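Local coordinates for protein nitrophorin Cim l NP (Cimex lectularius, PDB 2IMQ) that carries nitric oxide on a heme and delivers it to the bitten host during feeding, causing vasodilation, at residues K127-T133 with S163-I169; F220-Y224 with E270-V274; L25-L31 with L67-Y73; T178-K184 with Y233-P239. All coordinates share one frame; numbering follows the deposited sequence.

Contact 1 (K127-T133 with S163-I169); sequences KRFSFTT and SDFLFWI
A chi1 of -64° leaves the T132 methyl, CG2, opposite the backbone N and lays it over one face of the W168 indole. T132 CG2 stands 3.5 Å from the centroid of the five-membered ring and close to its normal, a CH-pi contact. The pair sits on two neighbouring parallel strands, 127-133 and 165-169, inside one of the two sheets of the DNase I-like beta-sandwich. Their axes run 4.6 Å apart at 15°, and the backbone bonds alternate as parallel pairing requires: S130 N gives to F165 O, F167 N to S130 O, T132 N to F167 O and I169 N to T132 O.

On the other face of the sheet, F129, F131, F165 and F167 turn into the sandwich core, where F131 meets V9 and A41 of the opposing sheet. The F129 and F165 rings are inclined by 38°, with F165 CD1 over one face of F129. F131 and F167 are closer to parallel but slid apart, so CE2 of F131 touches CD1 of F167 at 3.4 Å with little overlap.

Polar side chains add to the backbone pairing. At one end D164 OD1 takes R128 N on its anti side, while D164 OD2 bonds to T251. S130 OG and S163 OG share a hydrogen bond of 2.7 Å, and at the far end T133 OG1 donates to I169 O over 2.6 Å.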
# COMPACT_ATOMS: atom_id res chain seq x y z
N LYS A 127 -14.67 -1.35 -16.20
CA LYS A 127 -14.48 -0.66 -14.93
C LYS A 127 -13.01 -0.33 -14.76
O LYS A 127 -12.16 -1.20 -14.99
CB LYS A 127 -14.93 -1.55 -13.78
CG LYS A 127 -16.37 -1.97 -13.81
CD LYS A 127 -17.30 -0.80 -13.70
CE LYS A 127 -18.73 -1.19 -14.06
NZ LYS A 127 -19.08 -0.59 -15.37
N ARG A 128 -12.74 0.90 -14.32
CA ARG A 128 -11.37 1.38 -14.21
C ARG A 128 -10.85 1.28 -12.79
O ARG A 128 -11.47 1.76 -11.88
CB ARG A 128 -11.19 2.82 -14.69
CG ARG A 128 -9.74 3.20 -14.86
CD ARG A 128 -9.44 3.77 -16.13
NE ARG A 128 -8.07 4.11 -16.38
CZ ARG A 128 -7.26 3.46 -17.18
NH1 ARG A 128 -7.63 2.30 -17.72
NH2 ARG A 128 -6.05 3.94 -17.41
N PHE A 129 -9.74 0.57 -12.66
CA PHE A 129 -8.98 0.41 -11.39
C PHE A 129 -7.79 1.34 -11.39
O PHE A 129 -7.11 1.47 -12.40
CB PHE A 129 -8.45 -1.03 -11.24
CG PHE A 129 -9.48 -2.04 -10.95
CD1 PHE A 129 -10.33 -2.52 -11.95
CD2 PHE A 129 -9.61 -2.56 -9.68
CE1 PHE A 129 -11.30 -3.47 -11.68
CE2 PHE A 129 -10.56 -3.52 -9.40
CZ PHE A 129 -11.41 -3.98 -10.44
N SER A 130 -7.49 1.94 -10.23
CA SER A 130 -6.27 2.69 -10.04
C SER A 130 -5.68 2.27 -8.71
O SER A 130 -6.38 2.20 -7.74
CB SER A 130 -6.51 4.23 -10.03
OG SER A 130 -6.99 4.70 -11.29
N PHE A 131 -4.40 2.05 -8.76
CA PHE A 131 -3.55 1.76 -7.59
C PHE A 131 -2.46 2.80 -7.44
O PHE A 131 -1.69 3.02 -8.38
CB PHE A 131 -2.91 0.38 -7.71
CG PHE A 131 -3.91 -0.74 -7.63
CD1 PHE A 131 -4.63 -1.12 -8.76
CD2 PHE A 131 -4.23 -1.31 -6.43
CE1 PHE A 131 -5.57 -2.11 -8.67
CE2 PHE A 131 -5.16 -2.31 -6.34
CZ PHE A 131 -5.85 -2.70 -7.46
N THR A 132 -2.39 3.44 -6.28
CA THR A 132 -1.42 4.44 -5.96
C THR A 132 -0.55 3.97 -4.81
O THR A 132 -1.03 3.41 -3.85
CB THR A 132 -2.13 5.74 -5.55
OG1 THR A 132 -2.84 6.21 -6.68
CG2 THR A 132 -1.17 6.84 -5.11
N THR A 133 0.72 4.31 -4.93
CA THR A 133 1.60 4.36 -3.74
C THR A 133 2.30 5.72 -3.67
O THR A 133 2.42 6.42 -4.68
CB THR A 133 2.59 3.18 -3.70
OG1 THR A 133 3.16 3.05 -2.38
CG2 THR A 133 3.71 3.31 -4.65
N SER A 163 -11.87 7.18 -11.46
CA SER A 163 -11.85 5.73 -11.62
C SER A 163 -12.99 5.08 -10.82
O SER A 163 -13.51 5.65 -9.85
CB SER A 163 -10.50 5.17 -11.12
OG SER A 163 -9.38 5.71 -11.83
N ASP A 164 -13.37 3.86 -11.18
CA ASP A 164 -14.41 3.13 -10.47
C ASP A 164 -13.91 2.56 -9.13
O ASP A 164 -14.61 2.58 -8.14
CB ASP A 164 -14.93 1.96 -11.30
CG ASP A 164 -15.66 2.43 -12.51
OD1 ASP A 164 -15.03 2.52 -13.59
OD2 ASP A 164 -16.85 2.82 -12.42
N PHE A 165 -12.71 1.99 -9.13
CA PHE A 165 -12.10 1.38 -7.90
C PHE A 165 -10.70 1.92 -7.71
O PHE A 165 -9.86 1.81 -8.61
CB PHE A 165 -12.04 -0.14 -8.07
CG PHE A 165 -13.36 -0.77 -8.48
CD1 PHE A 165 -13.53 -1.29 -9.72
CD2 PHE A 165 -14.40 -0.85 -7.59
CE1 PHE A 165 -14.76 -1.89 -10.06
CE2 PHE A 165 -15.60 -1.44 -7.89
CZ PHE A 165 -15.78 -1.95 -9.16
N LEU A 166 -10.47 2.50 -6.53
CA LEU A 166 -9.21 3.12 -6.22
C LEU A 166 -8.66 2.61 -4.93
O LEU A 166 -9.37 2.47 -3.93
CB LEU A 166 -9.32 4.63 -6.13
CG LEU A 166 -9.83 5.29 -7.42
CD1 LEU A 166 -11.21 5.55 -7.24
CD2 LEU A 166 -9.01 6.50 -7.74
N PHE A 167 -7.38 2.34 -4.95
CA PHE A 167 -6.61 1.89 -3.76
C PHE A 167 -5.35 2.71 -3.63
O PHE A 167 -4.69 2.99 -4.62
CB PHE A 167 -6.29 0.40 -3.91
CG PHE A 167 -7.54 -0.44 -4.08
CD1 PHE A 167 -8.04 -0.74 -5.34
CD2 PHE A 167 -8.25 -0.87 -2.97
CE1 PHE A 167 -9.23 -1.46 -5.45
CE2 PHE A 167 -9.44 -1.58 -3.09
CZ PHE A 167 -9.92 -1.86 -4.35
N TRP A 168 -4.99 3.06 -2.41
CA TRP A 168 -3.79 3.80 -2.15
C TRP A 168 -3.13 3.04 -1.02
O TRP A 168 -3.69 2.88 0.07
CB TRP A 168 -4.13 5.22 -1.69
CG TRP A 168 -3.01 6.21 -1.69
CD1 TRP A 168 -1.74 6.05 -1.28
CD2 TRP A 168 -3.09 7.52 -2.19
NE1 TRP A 168 -1.02 7.21 -1.46
CE2 TRP A 168 -1.84 8.13 -2.02
CE3 TRP A 168 -4.14 8.29 -2.74
CZ2 TRP A 168 -1.60 9.42 -2.40
CZ3 TRP A 168 -3.87 9.59 -3.12
CH2 TRP A 168 -2.63 10.12 -2.95
N ILE A 169 -1.94 2.56 -1.30
CA ILE A 169 -1.22 1.62 -0.41
C ILE A 169 0.22 2.06 -0.23
O ILE A 169 0.88 2.45 -1.19
CB ILE A 169 -1.27 0.18 -0.95
CG1 ILE A 169 -0.75 0.08 -2.39
CG2 ILE A 169 -2.70 -0.34 -0.82
CD1 ILE A 169 -0.66 -1.41 -2.85
O HOH W 1 -5.39 4.98 -6.79

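Contact 2 (F220-Y224 with E270-V274); sequences FKPTY and EHRPV
The Y224 and H271 rings form an offset stack: centroids 4.4 Å apart, planes inclined by 25°, and the two side chains lying alongside one another and pointing the same way. The overlap is partial, since it is the CD1 corner of Y224 that covers one face of the imidazole, off-centre toward the rim, with Y224 CD1 3.2 Å from H271 CE1. The first torsion of Y224 sets the phenol ring anti to the backbone N and carries it over H271. The imidazole is held by more than the stack, because H271 ND1 is hydrogen-bonded to T242 OG1; Y224 in turn has a cation-pi partner in R175. At the far end of the contact F220 CZ lies 4.2 Å from V274 CG1, an oblique approach to the F220 ring.

Both segments are irregular loops of the DNase I-like fold, and 270-274 leads directly into strand 274-281, a member of the six-stranded sheet. They run roughly antiparallel, 144° apart end to end, but a single direct hydrogen bond spans them: R272 N donates to T223 O at 3.0 Å, in the carbonyl plane and bent to 142° at the hydrogen. The same oxygen receives a CA-H...O contact from H271 CA.

T223 adds a second, water-mediated link. Its OG1, placed between the backbone N and the carbonyl carbon, donates to a water, which in turn donates a hydrogen bond to R272 O, 2.6 Å from that water. The T223 and V274 side chains cross at about a right angle, T223 CG2 3.9 Å from V274 CG2.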
# COMPACT_ATOMS: atom_id res chain seq x y z
N PHE A 220 -5.29 -4.42 14.52
CA PHE A 220 -3.97 -4.86 14.80
C PHE A 220 -3.19 -3.73 15.45
O PHE A 220 -3.43 -2.54 15.26
CB PHE A 220 -3.29 -5.37 13.54
CG PHE A 220 -3.35 -4.44 12.33
CD1 PHE A 220 -2.30 -3.60 12.03
CD2 PHE A 220 -4.42 -4.48 11.48
CE1 PHE A 220 -2.36 -2.78 10.91
CE2 PHE A 220 -4.49 -3.68 10.39
CZ PHE A 220 -3.42 -2.83 10.10
N LYS A 221 -2.16 -4.15 16.18
CA LYS A 221 -1.29 -3.26 16.87
C LYS A 221 -0.40 -2.50 15.88
O LYS A 221 -0.27 -2.91 14.73
CB LYS A 221 -0.42 -3.98 17.88
CG LYS A 221 -1.29 -4.56 18.96
CD LYS A 221 -0.51 -5.42 19.88
CE LYS A 221 -1.43 -6.06 20.91
NZ LYS A 221 -2.35 -5.14 21.60
N PRO A 222 0.11 -1.36 16.29
CA PRO A 222 0.99 -0.60 15.43
C PRO A 222 2.03 -1.47 14.77
O PRO A 222 2.58 -2.38 15.39
CB PRO A 222 1.61 0.40 16.38
CG PRO A 222 0.47 0.66 17.35
CD PRO A 222 -0.12 -0.68 17.57
N THR A 223 2.38 -1.13 13.54
CA THR A 223 3.29 -1.94 12.73
C THR A 223 4.74 -1.41 12.74
O THR A 223 5.61 -1.97 12.06
CB THR A 223 2.79 -1.98 11.30
OG1 THR A 223 2.69 -0.64 10.76
CG2 THR A 223 1.44 -2.67 11.21
N TYR A 224 5.02 -0.42 13.55
CA TYR A 224 6.26 0.24 13.66
C TYR A 224 6.34 0.86 15.06
O TYR A 224 5.31 1.18 15.63
CB TYR A 224 6.35 1.33 12.58
CG TYR A 224 7.41 2.32 12.62
CD1 TYR A 224 8.64 2.09 12.01
CD2 TYR A 224 7.22 3.52 13.26
CE1 TYR A 224 9.63 3.06 12.00
CE2 TYR A 224 8.17 4.52 13.21
CZ TYR A 224 9.39 4.27 12.61
OH TYR A 224 10.41 5.20 12.60
N GLU A 270 11.92 -3.17 10.77
CA GLU A 270 11.30 -2.34 11.77
C GLU A 270 9.78 -2.10 11.56
O GLU A 270 9.10 -1.70 12.49
CB GLU A 270 11.94 -0.97 11.73
CG GLU A 270 13.41 -0.79 11.94
CD GLU A 270 13.69 0.72 11.84
OE1 GLU A 270 13.09 1.41 10.96
OE2 GLU A 270 14.44 1.21 12.67
N HIS A 271 9.32 -2.26 10.32
CA HIS A 271 7.90 -2.19 9.99
C HIS A 271 7.42 -3.57 9.61
O HIS A 271 8.15 -4.36 8.98
CB HIS A 271 7.68 -1.35 8.74
CG HIS A 271 8.13 0.05 8.81
ND1 HIS A 271 7.25 1.11 8.93
CD2 HIS A 271 9.36 0.58 8.63
CE1 HIS A 271 7.94 2.23 8.86
NE2 HIS A 271 9.22 1.94 8.68
N ARG A 272 6.17 -3.85 9.84
CA ARG A 272 5.54 -5.08 9.41
C ARG A 272 4.67 -4.80 8.19
O ARG A 272 3.95 -3.80 8.15
CB ARG A 272 4.68 -5.67 10.52
CG ARG A 272 5.45 -5.90 11.84
CD ARG A 272 6.48 -6.98 11.68
NE ARG A 272 7.85 -6.67 12.14
CZ ARG A 272 8.38 -7.01 13.30
NH1 ARG A 272 7.66 -7.64 14.23
NH2 ARG A 272 9.65 -6.74 13.53
N PRO A 273 4.65 -5.72 7.23
CA PRO A 273 3.79 -5.56 6.05
C PRO A 273 2.34 -5.58 6.41
O PRO A 273 1.94 -6.23 7.40
CB PRO A 273 4.16 -6.74 5.14
CG PRO A 273 5.07 -7.57 5.88
CD PRO A 273 5.42 -6.97 7.16
N VAL A 274 1.52 -4.92 5.59
CA VAL A 274 0.12 -4.85 5.79
C VAL A 274 -0.61 -5.35 4.58
O VAL A 274 -0.40 -4.86 3.47
CB VAL A 274 -0.30 -3.41 6.18
CG1 VAL A 274 -1.79 -3.27 6.22
CG2 VAL A 274 0.21 -3.04 7.55
O HOH W 2 4.17 -1.21 8.45

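Contact 3 (L25-L31 with L67-Y73); sequences LEELLGL and LLTSKGY
L67 is the bump that fits among the side chains of 25-31. Its two methyls split the work: CD2 settles between L25 CB, L29 CD1 and the CG of E26, lying 4.0 Å from L25 CB, while CD1 lies against the aliphatic part and OE2 of E26. The branch gets there because CG stands anti to the L67 backbone N, chi1 166°, which swings the fork out across the gap between the two backbones.

Deeper in, L68 CD2 fills the notch formed by L29 and L31. L29 and L68 reach tip to tip, CD1 of L29 to CD2 of L68 at 4.0 Å, whereas L31 crosses L68 at about a right angle, its CD1 3.9 Å from L68 CD2. That same L31 methyl also takes the K71 chain, lying 3.8 Å from K71 CE.

The K71 chain bends at chi3 and chi4, and this brings its ammonium to the acid of E26. K71 NZ donates to E26 OE2 at 2.8 Å in a salt bridge, NZ approaching from above the carboxylate plane, 43° out of it. The bridge lies at the solvent side of the leucines.

Both segments carry Schellman motifs, at G30 and G72, each with positive phi and two bonds back into the last helical turn. The contact thus joins the short, weakly bonded helix about 26-29 to the C-terminal end of helix 57-70, the helix that carries the proximal heme ligand C60, and the L68 side chain, about 6 Å from the heme, places this leucine cluster beside the heme pocket.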
# COMPACT_ATOMS: atom_id res chain seq x y z
N LEU A 25 6.41 -15.98 -0.26
CA LEU A 25 5.61 -14.88 -0.80
C LEU A 25 4.14 -15.16 -0.76
O LEU A 25 3.32 -14.24 -0.83
CB LEU A 25 6.04 -14.58 -2.22
CG LEU A 25 7.47 -14.08 -2.47
CD1 LEU A 25 7.70 -13.97 -3.95
CD2 LEU A 25 7.75 -12.75 -1.77
N GLU A 26 3.73 -16.41 -0.65
CA GLU A 26 2.33 -16.73 -0.58
C GLU A 26 1.65 -16.07 0.60
O GLU A 26 0.57 -15.53 0.46
CB GLU A 26 2.09 -18.26 -0.51
CG GLU A 26 2.31 -18.97 -1.82
CD GLU A 26 1.61 -20.31 -1.91
OE1 GLU A 26 1.28 -20.84 -0.84
OE2 GLU A 26 1.35 -20.81 -3.04
N GLU A 27 2.28 -16.11 1.75
CA GLU A 27 1.73 -15.48 2.91
C GLU A 27 1.63 -13.94 2.72
O GLU A 27 0.60 -13.34 3.06
CB GLU A 27 2.59 -15.78 4.11
CG GLU A 27 2.05 -15.25 5.42
CD GLU A 27 2.93 -15.61 6.61
OE1 GLU A 27 2.54 -15.26 7.72
OE2 GLU A 27 4.00 -16.22 6.44
N LEU A 28 2.69 -13.35 2.18
CA LEU A 28 2.76 -11.91 1.95
C LEU A 28 1.59 -11.43 1.09
O LEU A 28 1.06 -10.35 1.30
CB LEU A 28 4.10 -11.59 1.27
CG LEU A 28 4.37 -10.11 1.14
CD1 LEU A 28 4.68 -9.45 2.45
CD2 LEU A 28 5.47 -9.82 0.17
N LEU A 29 1.18 -12.26 0.12
CA LEU A 29 0.15 -11.88 -0.83
C LEU A 29 -1.22 -12.41 -0.47
O LEU A 29 -2.20 -12.16 -1.16
CB LEU A 29 0.53 -12.34 -2.23
CG LEU A 29 1.91 -11.94 -2.69
CD1 LEU A 29 2.18 -12.58 -4.02
CD2 LEU A 29 2.05 -10.51 -2.76
N GLY A 30 -1.35 -13.08 0.66
CA GLY A 30 -2.62 -13.56 1.12
C GLY A 30 -3.11 -14.79 0.37
O GLY A 30 -4.30 -14.95 0.27
N LEU A 31 -2.19 -15.63 -0.10
CA LEU A 31 -2.48 -16.80 -0.96
C LEU A 31 -2.37 -18.13 -0.20
O LEU A 31 -2.74 -19.21 -0.72
CB LEU A 31 -1.55 -16.80 -2.17
CG LEU A 31 -1.65 -15.55 -3.04
CD1 LEU A 31 -0.65 -15.59 -4.24
CD2 LEU A 31 -3.03 -15.29 -3.48
N LEU A 67 6.00 -17.80 -8.79
CA LEU A 67 4.81 -18.14 -8.03
C LEU A 67 3.53 -17.74 -8.77
O LEU A 67 2.56 -18.50 -8.81
CB LEU A 67 4.86 -17.47 -6.66
CG LEU A 67 3.51 -17.48 -5.93
CD1 LEU A 67 3.14 -18.89 -5.51
CD2 LEU A 67 3.53 -16.51 -4.73
N LEU A 68 3.54 -16.56 -9.36
CA LEU A 68 2.28 -15.98 -9.83
C LEU A 68 1.82 -16.43 -11.21
O LEU A 68 0.62 -16.58 -11.45
CB LEU A 68 2.32 -14.46 -9.71
CG LEU A 68 2.37 -13.96 -8.24
CD1 LEU A 68 2.59 -12.48 -8.26
CD2 LEU A 68 1.13 -14.39 -7.44
N THR A 69 2.77 -16.69 -12.09
CA THR A 69 2.43 -17.19 -13.42
C THR A 69 1.72 -18.53 -13.37
O THR A 69 0.71 -18.70 -14.02
CB THR A 69 3.68 -17.28 -14.29
OG1 THR A 69 4.16 -15.96 -14.53
CG2 THR A 69 3.37 -17.79 -15.69
N SER A 70 2.22 -19.44 -12.55
CA SER A 70 1.57 -20.75 -12.32
C SER A 70 0.12 -20.63 -11.83
O SER A 70 -0.70 -21.49 -12.11
CB SER A 70 2.39 -21.62 -11.34
OG SER A 70 2.45 -21.13 -10.02
N LYS A 71 -0.21 -19.53 -11.14
CA LYS A 71 -1.55 -19.31 -10.63
C LYS A 71 -2.46 -18.55 -11.57
O LYS A 71 -3.60 -18.29 -11.24
CB LYS A 71 -1.47 -18.62 -9.26
CG LYS A 71 -0.85 -19.50 -8.16
CD LYS A 71 -0.31 -18.73 -6.99
CE LYS A 71 -0.95 -19.13 -5.65
NZ LYS A 71 -0.53 -20.39 -5.02
N GLY A 72 -1.96 -18.17 -12.74
CA GLY A 72 -2.73 -17.55 -13.78
C GLY A 72 -2.67 -16.05 -13.84
O GLY A 72 -3.46 -15.44 -14.56
N TYR A 73 -1.73 -15.45 -13.13
CA TYR A 73 -1.60 -14.00 -13.18
C TYR A 73 -0.71 -13.46 -14.28
O TYR A 73 0.30 -14.07 -14.64
CB TYR A 73 -1.03 -13.49 -11.85
CG TYR A 73 -1.94 -13.71 -10.67
CD1 TYR A 73 -1.82 -14.82 -9.88
CD2 TYR A 73 -2.97 -12.82 -10.38
CE1 TYR A 73 -2.67 -15.04 -8.85
CE2 TYR A 73 -3.87 -13.07 -9.37
CZ TYR A 73 -3.70 -14.16 -8.56
OH TYR A 73 -4.53 -14.43 -7.51

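Contact 4 (T178-K184 with Y233-P239); sequences TNATHAK and YDLSATP
The N-terminal turn of helix 180-188 rests on 233-239, a loop preceding strand 243-248 of the DNase I-like fold, with T178, A180 and A183 all meeting T238.

T238 is the main polar link. Its OG1 donates to T178 O over 2.9 Å, with the donor tilted 16° from the carbonyl plane. This ties the loop to the residue before the N-cap, N179, whose OD1 accepts from H182 N at 2.9 Å. With chi1 at -63°, OG1 lies beside the T238 backbone N and CG2 is anti to it; this turns the methyl onto the helix, where T238 CG2 touches A183 CB at 3.6 Å. P239 CD packs against the same methyl; A183 is buried. A180 CB fits against L235 O.

Further along the helix, the aliphatic part of K184 lies against L235 and Y233. CB faces L235 CD2, and the chain, bent at chi2 and chi4, passes obliquely across Y233, with K184 CE 3.9 Å from Y233 CD1. Its ammonium is salt-bridged to D188, and the Y233 hydroxyl has its partner in P222.

The loop contains a type I turn from D234 to A237, its closing bond weak, and an Asx turn. D234 OD1 takes both S236 N and S236 OG from the same face of the carboxylate, the hydroxyl at 2.8 Å and the amide at 3.1 Å.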
# COMPACT_ATOMS: atom_id res chain seq x y z
N THR A 178 1.22 11.10 19.91
CA THR A 178 1.27 11.14 21.35
C THR A 178 2.62 10.63 21.77
O THR A 178 3.45 10.23 20.96
CB THR A 178 0.12 10.33 21.97
OG1 THR A 178 0.04 10.56 23.37
CG2 THR A 178 0.25 8.84 21.77
N ASN A 179 2.88 10.63 23.07
CA ASN A 179 4.16 10.16 23.53
C ASN A 179 4.20 8.64 23.57
O ASN A 179 3.18 7.96 23.57
CB ASN A 179 4.50 10.78 24.90
CG ASN A 179 3.53 10.32 25.95
OD1 ASN A 179 3.65 9.20 26.44
ND2 ASN A 179 2.61 11.18 26.32
N ALA A 180 5.41 8.12 23.61
CA ALA A 180 5.64 6.69 23.54
C ALA A 180 5.08 5.96 24.74
O ALA A 180 4.64 4.82 24.64
CB ALA A 180 7.07 6.35 23.35
N THR A 181 5.14 6.57 25.90
CA THR A 181 4.66 5.87 27.13
C THR A 181 3.17 5.62 27.05
O THR A 181 2.71 4.48 27.26
CB THR A 181 4.87 6.73 28.37
OG1 THR A 181 6.12 7.41 28.28
CG2 THR A 181 4.92 5.83 29.62
N HIS A 182 2.41 6.63 26.67
CA HIS A 182 0.98 6.49 26.55
C HIS A 182 0.62 5.52 25.44
O HIS A 182 -0.24 4.68 25.59
CB HIS A 182 0.37 7.85 26.37
CG HIS A 182 -1.11 7.85 26.37
ND1 HIS A 182 -1.86 7.35 27.42
CD2 HIS A 182 -2.00 8.31 25.47
CE1 HIS A 182 -3.15 7.51 27.15
NE2 HIS A 182 -3.26 8.07 25.96
N ALA A 183 1.27 5.67 24.29
CA ALA A 183 1.00 4.78 23.19
C ALA A 183 1.26 3.32 23.56
O ALA A 183 0.42 2.44 23.29
CB ALA A 183 1.90 5.17 21.99
N LYS A 184 2.39 3.07 24.20
CA LYS A 184 2.70 1.69 24.58
C LYS A 184 1.71 1.14 25.60
O LYS A 184 1.30 -0.03 25.53
CB LYS A 184 4.12 1.56 25.05
CG LYS A 184 4.51 0.10 25.40
CD LYS A 184 4.42 -0.83 24.20
CE LYS A 184 5.24 -2.11 24.38
NZ LYS A 184 4.98 -2.70 25.69
N TYR A 233 8.59 -3.53 20.61
CA TYR A 233 8.72 -2.15 20.10
C TYR A 233 10.01 -1.54 20.52
O TYR A 233 10.43 -1.65 21.68
CB TYR A 233 7.57 -1.26 20.51
CG TYR A 233 6.28 -1.63 19.84
CD1 TYR A 233 5.37 -2.42 20.48
CD2 TYR A 233 5.99 -1.19 18.56
CE1 TYR A 233 4.21 -2.79 19.88
CE2 TYR A 233 4.85 -1.55 17.95
CZ TYR A 233 3.95 -2.35 18.59
OH TYR A 233 2.77 -2.77 18.04
N ASP A 234 10.66 -0.93 19.56
CA ASP A 234 11.69 0.03 19.79
C ASP A 234 11.03 1.38 20.09
O ASP A 234 10.50 2.06 19.19
CB ASP A 234 12.57 0.10 18.56
CG ASP A 234 13.65 1.14 18.69
OD1 ASP A 234 13.63 1.92 19.63
OD2 ASP A 234 14.57 1.28 17.84
N LEU A 235 11.05 1.76 21.37
CA LEU A 235 10.31 2.90 21.83
C LEU A 235 11.01 4.23 21.68
O LEU A 235 10.52 5.24 22.16
CB LEU A 235 9.76 2.68 23.24
CG LEU A 235 8.83 1.46 23.30
CD1 LEU A 235 8.67 1.00 24.72
CD2 LEU A 235 7.49 1.73 22.60
N SER A 236 12.11 4.24 20.91
CA SER A 236 12.67 5.47 20.33
C SER A 236 11.71 6.22 19.40
O SER A 236 11.86 7.41 19.17
CB SER A 236 13.97 5.21 19.55
OG SER A 236 13.78 4.42 18.41
N ALA A 237 10.70 5.54 18.90
CA ALA A 237 9.58 6.16 18.19
C ALA A 237 8.27 5.75 18.85
O ALA A 237 8.08 4.63 19.31
CB ALA A 237 9.59 5.70 16.73
N THR A 238 7.33 6.66 18.83
CA THR A 238 5.97 6.30 19.24
C THR A 238 5.43 5.26 18.30
O THR A 238 5.40 5.45 17.08
CB THR A 238 5.06 7.53 19.23
OG1 THR A 238 5.59 8.45 20.20
CG2 THR A 238 3.65 7.19 19.61
N PRO A 239 4.98 4.13 18.81
CA PRO A 239 4.36 3.11 17.97
C PRO A 239 3.28 3.71 17.09
O PRO A 239 2.41 4.45 17.54
CB PRO A 239 3.75 2.13 19.01
CG PRO A 239 4.68 2.21 20.19
CD PRO A 239 5.06 3.70 20.21

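In the fold
Contacts 2 and 4 interlock: their segments alternate along the chain, their centres lie about 13 Å apart, and P222 CB of contact 2 packs 3.8 Å from P239 C of contact 4. Contact 3 reaches contact 2 through L28 CD1 and P273 CB, 3.9 Å apart, although the two centres are about 22 Å from each other. Contact 1 touches none of the others; it lies in the five-stranded sheet, about 33 Å centre to centre from contact 4. Contact 3 is nearest the heme, and the side chain of L25 is about 8 Å from that of C60, whereas the side chains of I169 and H271 are each about 10 Å from the cofactor.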